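Phosphotriesterase family protein (Listeria monocytogenes serotype 4b str. H7858, PDB 3PNZ) is a lactonase of the amidohydrolase fold that probably hydrolyses phosphorylated sugar lactones at a site holding two zinc ions. Local coordinates at residues D65-A68 and V69-R73; G94-K97 and S98-D102. All blocks are in the same frame, centred on the assembly; numbering follows the deposited sequence.

Contact 1 of 2, residues D65-A68 and V69-R73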
loop_
_atom_site.group_PDB
_atom_site.type_symbol
_atom_site.label_atom_id
_atom_site.label_comp_id
_atom_site.label_asym_id
_atom_site.label_seq_id
_atom_site.Cartn_x
_atom_site.Cartn_y
_atom_site.Cartn_z
ATOM N N ASP A 65 4.658 2.772 2.592
ATOM C CA ASP A 65 4.951 3.220 1.237
ATOM C C ASP A 65 4.743 2.063 0.278
ATOM O O ASP A 65 5.514 1.111 0.270
ATOM C CB ASP A 65 6.398 3.701 1.170
ATOM C CG ASP A 65 6.785 4.215 -0.204
ATOM O OD1 ASP A 65 6.072 3.922 -1.193
ATOM O OD2 ASP A 65 7.814 4.914 -0.294
ATOM N N ALA A 66 3.698 2.148 -0.540
ATOM C CA ALA A 66 3.284 1.018 -1.353
ATOM C C ALA A 66 3.974 0.966 -2.718
ATOM O O ALA A 66 3.596 0.172 -3.577
ATOM C CB ALA A 66 1.759 1.029 -1.523
ATOM N N THR A 67 5.001 1.789 -2.902
ATOM C CA THR A 67 5.712 1.849 -4.178
ATOM C C THR A 67 6.453 0.544 -4.443
ATOM O O THR A 67 7.371 0.176 -3.694
ATOM C CB THR A 67 6.717 3.023 -4.208
ATOM O OG1 THR A 67 6.057 4.234 -3.810
ATOM C CG2 THR A 67 7.320 3.186 -5.599
ATOM N N ALA A 68 6.058 -0.142 -5.513
ATOM C CA ALA A 68 6.629 -1.439 -5.878
ATOM C C ALA A 68 7.668 -1.284 -6.991
ATOM O O ALA A 68 7.900 -0.178 -7.465
ATOM C CB ALA A 68 5.524 -2.404 -6.304
ATOM N N VAL A 69 8.271 -2.390 -7.428
ATOM C CA VAL A 69 9.429 -2.307 -8.326
ATOM C C VAL A 69 9.082 -1.723 -9.698
ATOM O O VAL A 69 9.928 -1.098 -10.343
ATOM C CB VAL A 69 10.130 -3.675 -8.499
ATOM C CG1 VAL A 69 9.315 -4.598 -9.406
ATOM C CG2 VAL A 69 11.534 -3.482 -9.050
ATOM N N ASP A 70 7.837 -1.918 -10.125
ATOM C CA ASP A 70 7.362 -1.400 -11.410
ATOM C C ASP A 70 6.911 0.069 -11.344
ATOM O O ASP A 70 6.475 0.640 -12.346
ATOM C CB ASP A 70 6.239 -2.297 -11.965
ATOM C CG ASP A 70 5.140 -2.585 -10.937
ATOM O OD1 ASP A 70 5.285 -2.211 -9.755
ATOM O OD2 ASP A 70 4.111 -3.186 -11.320
ATOM N N TYR A 71 7.035 0.686 -10.174
ATOM C CA TYR A 71 6.534 2.040 -9.982
ATOM C C TYR A 71 7.657 3.050 -9.711
ATOM O O TYR A 71 7.424 4.115 -9.138
ATOM C CB TYR A 71 5.466 2.067 -8.872
ATOM C CG TYR A 71 4.410 3.127 -9.088
ATOM C CD1 TYR A 71 3.484 3.006 -10.116
ATOM C CD2 TYR A 71 4.347 4.248 -8.277
ATOM C CE1 TYR A 71 2.518 3.976 -10.331
ATOM C CE2 TYR A 71 3.378 5.232 -8.484
ATOM C CZ TYR A 71 2.469 5.083 -9.516
ATOM O OH TYR A 71 1.505 6.046 -9.732
ATOM N N GLY A 72 8.875 2.701 -10.128
ATOM C CA GLY A 72 9.996 3.632 -10.110
ATOM C C GLY A 72 10.417 4.120 -8.737
ATOM O O GLY A 72 10.397 5.314 -8.453
ATOM N N ARG A 73 10.833 3.192 -7.883
ATOM C CA ARG A 73 11.208 3.549 -6.529
ATOM C C ARG A 73 12.392 4.511 -6.494
ATOM O O ARG A 73 13.272 4.470 -7.358
ATOM C CB ARG A 73 11.573 2.303 -5.724
ATOM C CG ARG A 73 10.512 1.212 -5.684
ATOM C CD ARG A 73 10.871 0.279 -4.544
ATOM N NE ARG A 73 10.062 -0.927 -4.411
ATOM C CZ ARG A 73 10.437 -2.130 -4.839
ATOM N NH1 ARG A 73 11.586 -2.291 -5.492
ATOM N NH2 ARG A 73 9.655 -3.177 -4.630
#
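R73 reaches back along the loop to T67, and its NE donates to the T67 carbonyl O at 3.0 Å, the acceptor lying 16° out of the guanidinium plane. Its chain runs extended from CG to NE, past the T67 side chain in the opposite direction, with R73 CG 3.8 Å from T67 CG2. One face of the guanidinium rests on the start of the turn, where the backbone C of A68 and N of V69 sit beneath its rim. The turn is closed by Y71 N, which donates to A68 O at 3.0 Å. T67 CG2, placed anti to the backbone N, meets Y71 O at 3.7 Å and also lies near the edge of the tyrosine ring. That same torsion sets T67 OG1 beside its own N, and both atoms give hydrogen bonds to D65 OD1: OG1 on the syn lone pair at 2.6 Å, N on the anti side, tilted 29° out of the carboxylate plane, at 2.9 Å. The N-H bond makes an Asx turn. Further out, R73 NH1 forms salt bridges with E138 and E144 while NH2 donates to T92 O. T67 OG1 also bonds H24, a zinc ligand, and A66 O accepts from NZ of the carboxylated lysine at position 154, which bridges both zinc ions. The loop, leaving strand 62-65, supplies second-shell bonds to the binuclear zinc centre of an amidohydrolase TIM barrel.

Contact 2 of 2, residues G94-K97 and S98-D102. With PO4 (phosphate ion), chain K.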
loop_
_atom_site.group_PDB
_atom_site.type_symbol
_atom_site.label_atom_id
_atom_site.label_comp_id
_atom_site.label_asym_id
_atom_site.label_seq_id
_atom_site.Cartn_x
_atom_site.Cartn_y
_atom_site.Cartn_z
ATOM N N GLY A 94 7.839 -6.392 -4.359
ATOM C CA GLY A 94 6.932 -7.033 -5.297
ATOM C C GLY A 94 6.444 -6.134 -6.419
ATOM O O GLY A 94 7.184 -5.288 -6.902
ATOM N N PHE A 95 5.176 -6.300 -6.793
ATOM C CA PHE A 95 4.647 -5.739 -8.036
ATOM C C PHE A 95 3.374 -4.920 -7.790
ATOM O O PHE A 95 2.625 -5.212 -6.864
ATOM C CB PHE A 95 4.347 -6.885 -9.014
ATOM C CG PHE A 95 5.429 -7.929 -9.077
ATOM C CD1 PHE A 95 6.458 -7.830 -10.005
ATOM C CD2 PHE A 95 5.426 -9.003 -8.203
ATOM C CE1 PHE A 95 7.458 -8.782 -10.062
ATOM C CE2 PHE A 95 6.425 -9.965 -8.251
ATOM C CZ PHE A 95 7.447 -9.853 -9.185
ATOM N N ASN A 96 3.123 -3.907 -8.626
ATOM C CA ASN A 96 1.962 -3.017 -8.443
ATOM C C ASN A 96 0.767 -3.350 -9.342
ATOM O O ASN A 96 -0.347 -3.511 -8.842
ATOM C CB ASN A 96 2.378 -1.545 -8.600
ATOM C CG ASN A 96 1.229 -0.553 -8.343
ATOM O OD1 ASN A 96 1.456 0.657 -8.290
ATOM N ND2 ASN A 96 0.009 -1.055 -8.187
ATOM N N LYS A 97 0.989 -3.450 -10.655
ATOM C CA LYS A 97 -0.090 -3.703 -11.623
ATOM C C LYS A 97 0.465 -3.863 -13.050
ATOM O O LYS A 97 1.377 -3.139 -13.438
ATOM C CB LYS A 97 -1.145 -2.584 -11.580
ATOM C CG LYS A 97 -0.582 -1.168 -11.699
ATOM C CD LYS A 97 -1.614 -0.151 -11.244
ATOM C CE LYS A 97 -1.064 1.258 -11.237
ATOM N NZ LYS A 97 -2.009 2.205 -10.556
ATOM N N SER A 98 -0.102 -4.785 -13.824
ATOM C CA SER A 98 0.525 -5.234 -15.071
ATOM C C SER A 98 0.621 -4.207 -16.196
ATOM O O SER A 98 1.498 -4.328 -17.051
ATOM C CB SER A 98 -0.130 -6.510 -15.604
ATOM O OG SER A 98 -1.440 -6.249 -16.084
ATOM N N PHE A 99 -0.251 -3.203 -16.219
ATOM C CA PHE A 99 -0.150 -2.206 -17.286
ATOM C C PHE A 99 1.156 -1.414 -17.193
ATOM O O PHE A 99 1.681 -0.949 -18.203
ATOM C CB PHE A 99 -1.407 -1.309 -17.397
ATOM C CG PHE A 99 -1.451 -0.143 -16.429
ATOM C CD1 PHE A 99 -0.625 0.962 -16.595
ATOM C CD2 PHE A 99 -2.371 -0.127 -15.388
ATOM C CE1 PHE A 99 -0.686 2.044 -15.719
ATOM C CE2 PHE A 99 -2.438 0.954 -14.507
ATOM C CZ PHE A 99 -1.594 2.037 -14.675
ATOM N N LEU A 100 1.701 -1.303 -15.984
ATOM C CA LEU A 100 2.984 -0.631 -15.779
ATOM C C LEU A 100 4.150 -1.386 -16.404
ATOM O O LEU A 100 5.232 -0.825 -16.587
ATOM C CB LEU A 100 3.274 -0.487 -14.283
ATOM C CG LEU A 100 2.325 0.385 -13.473
ATOM C CD1 LEU A 100 2.631 0.205 -11.990
ATOM C CD2 LEU A 100 2.469 1.837 -13.911
ATOM N N TRP A 101 3.943 -2.659 -16.707
ATOM C CA TRP A 101 5.061 -3.526 -17.081
ATOM C C TRP A 101 5.618 -3.237 -18.472
ATOM O O TRP A 101 6.636 -3.807 -18.871
ATOM C CB TRP A 101 4.677 -4.999 -16.929
ATOM C CG TRP A 101 4.333 -5.333 -15.511
ATOM C CD1 TRP A 101 4.541 -4.542 -14.412
ATOM C CD2 TRP A 101 3.727 -6.535 -15.030
ATOM N NE1 TRP A 101 4.093 -5.178 -13.279
ATOM C CE2 TRP A 101 3.585 -6.402 -13.632
ATOM C CE3 TRP A 101 3.277 -7.706 -15.644
ATOM C CZ2 TRP A 101 3.019 -7.399 -12.841
ATOM C CZ3 TRP A 101 2.716 -8.702 -14.853
ATOM C CH2 TRP A 101 2.595 -8.539 -13.467
ATOM N N ASP A 102 4.958 -2.345 -19.202
ATOM C CA ASP A 102 5.465 -1.910 -20.498
ATOM C C ASP A 102 6.691 -1.022 -20.294
ATOM O O ASP A 102 7.514 -0.867 -21.197
ATOM C CB ASP A 102 4.386 -1.151 -21.269
ATOM C CG ASP A 102 4.866 -0.670 -22.629
ATOM O OD1 ASP A 102 5.071 -1.518 -23.527
ATOM O OD2 ASP A 102 5.031 0.559 -22.802
HETATM P P PO4 K . -1.363 2.829 -7.519
HETATM O O1 PO4 K . 0.127 3.086 -7.541
HETATM O O2 PO4 K . -1.611 1.414 -7.971
HETATM O O3 PO4 K . -1.928 2.987 -6.137
HETATM O O4 PO4 K . -2.072 3.827 -8.400
#
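Oxygen O2 of the bound phosphate is gripped by two side chains, taking hydrogen bonds from K97 NZ at 2.7 Å and from N96 ND2 at 3.0 Å. K97 NZ also donates to phosphate O4, again at 2.7 Å. K97 CG stands between the backbone N and carbonyl carbon (chi1 51°), and the chain beyond it is extended, which carries NZ out to the phosphate. On the way the chain is flanked by two residues of the following 3-10 turn. F99 lies alongside it, pointing the same way, with F99 CE2 3.5 Å from K97 CD; L100 CD1 comes against K97 CG at an equal 3.5 Å and also touches N96 CB. Behind it, L100 N donates to K97 O at 3.2 Å, starting the 3-10 segment, and the W101 ring lies over the backbone there, S98 CA above its centre. W101 CZ2 meets F95 CB at 4.1 Å, and both aromatic side chains pack on helices 119-124 and 164-180. W101 NE1 donates to D70 OD2, which also accepts from N96 N and K97 N, consistent with fixing the backbone of this phosphate-binding pair. The phosphate, probably from the crystallisation liquor, marks a polar pocket near the zinc ions at the C-terminal end of the barrel, where the substrate may bind.

How the contacts relate
From the N terminus, the chain climbs strand 62-65 and contact 1 closes the turn that leads into helix 75-85. It then returns through strand 88-92, beside 62-65 in the parallel sheet, and contact 2 closes the next turn before helix 110-113. The two local loops follow in series, neither nesting nor crossing, with centres about 9 Å apart. They join directly: the D70 carboxylate links one loop to the other, V69 and G94 share a backbone hydrogen bond, A68 CB packs on G94 O, and Y71 CD1 meets L100 CD1 at 3.5 Å. Adjacent beta-alpha units are thereby tied together at the zinc-bearing end of the barrel.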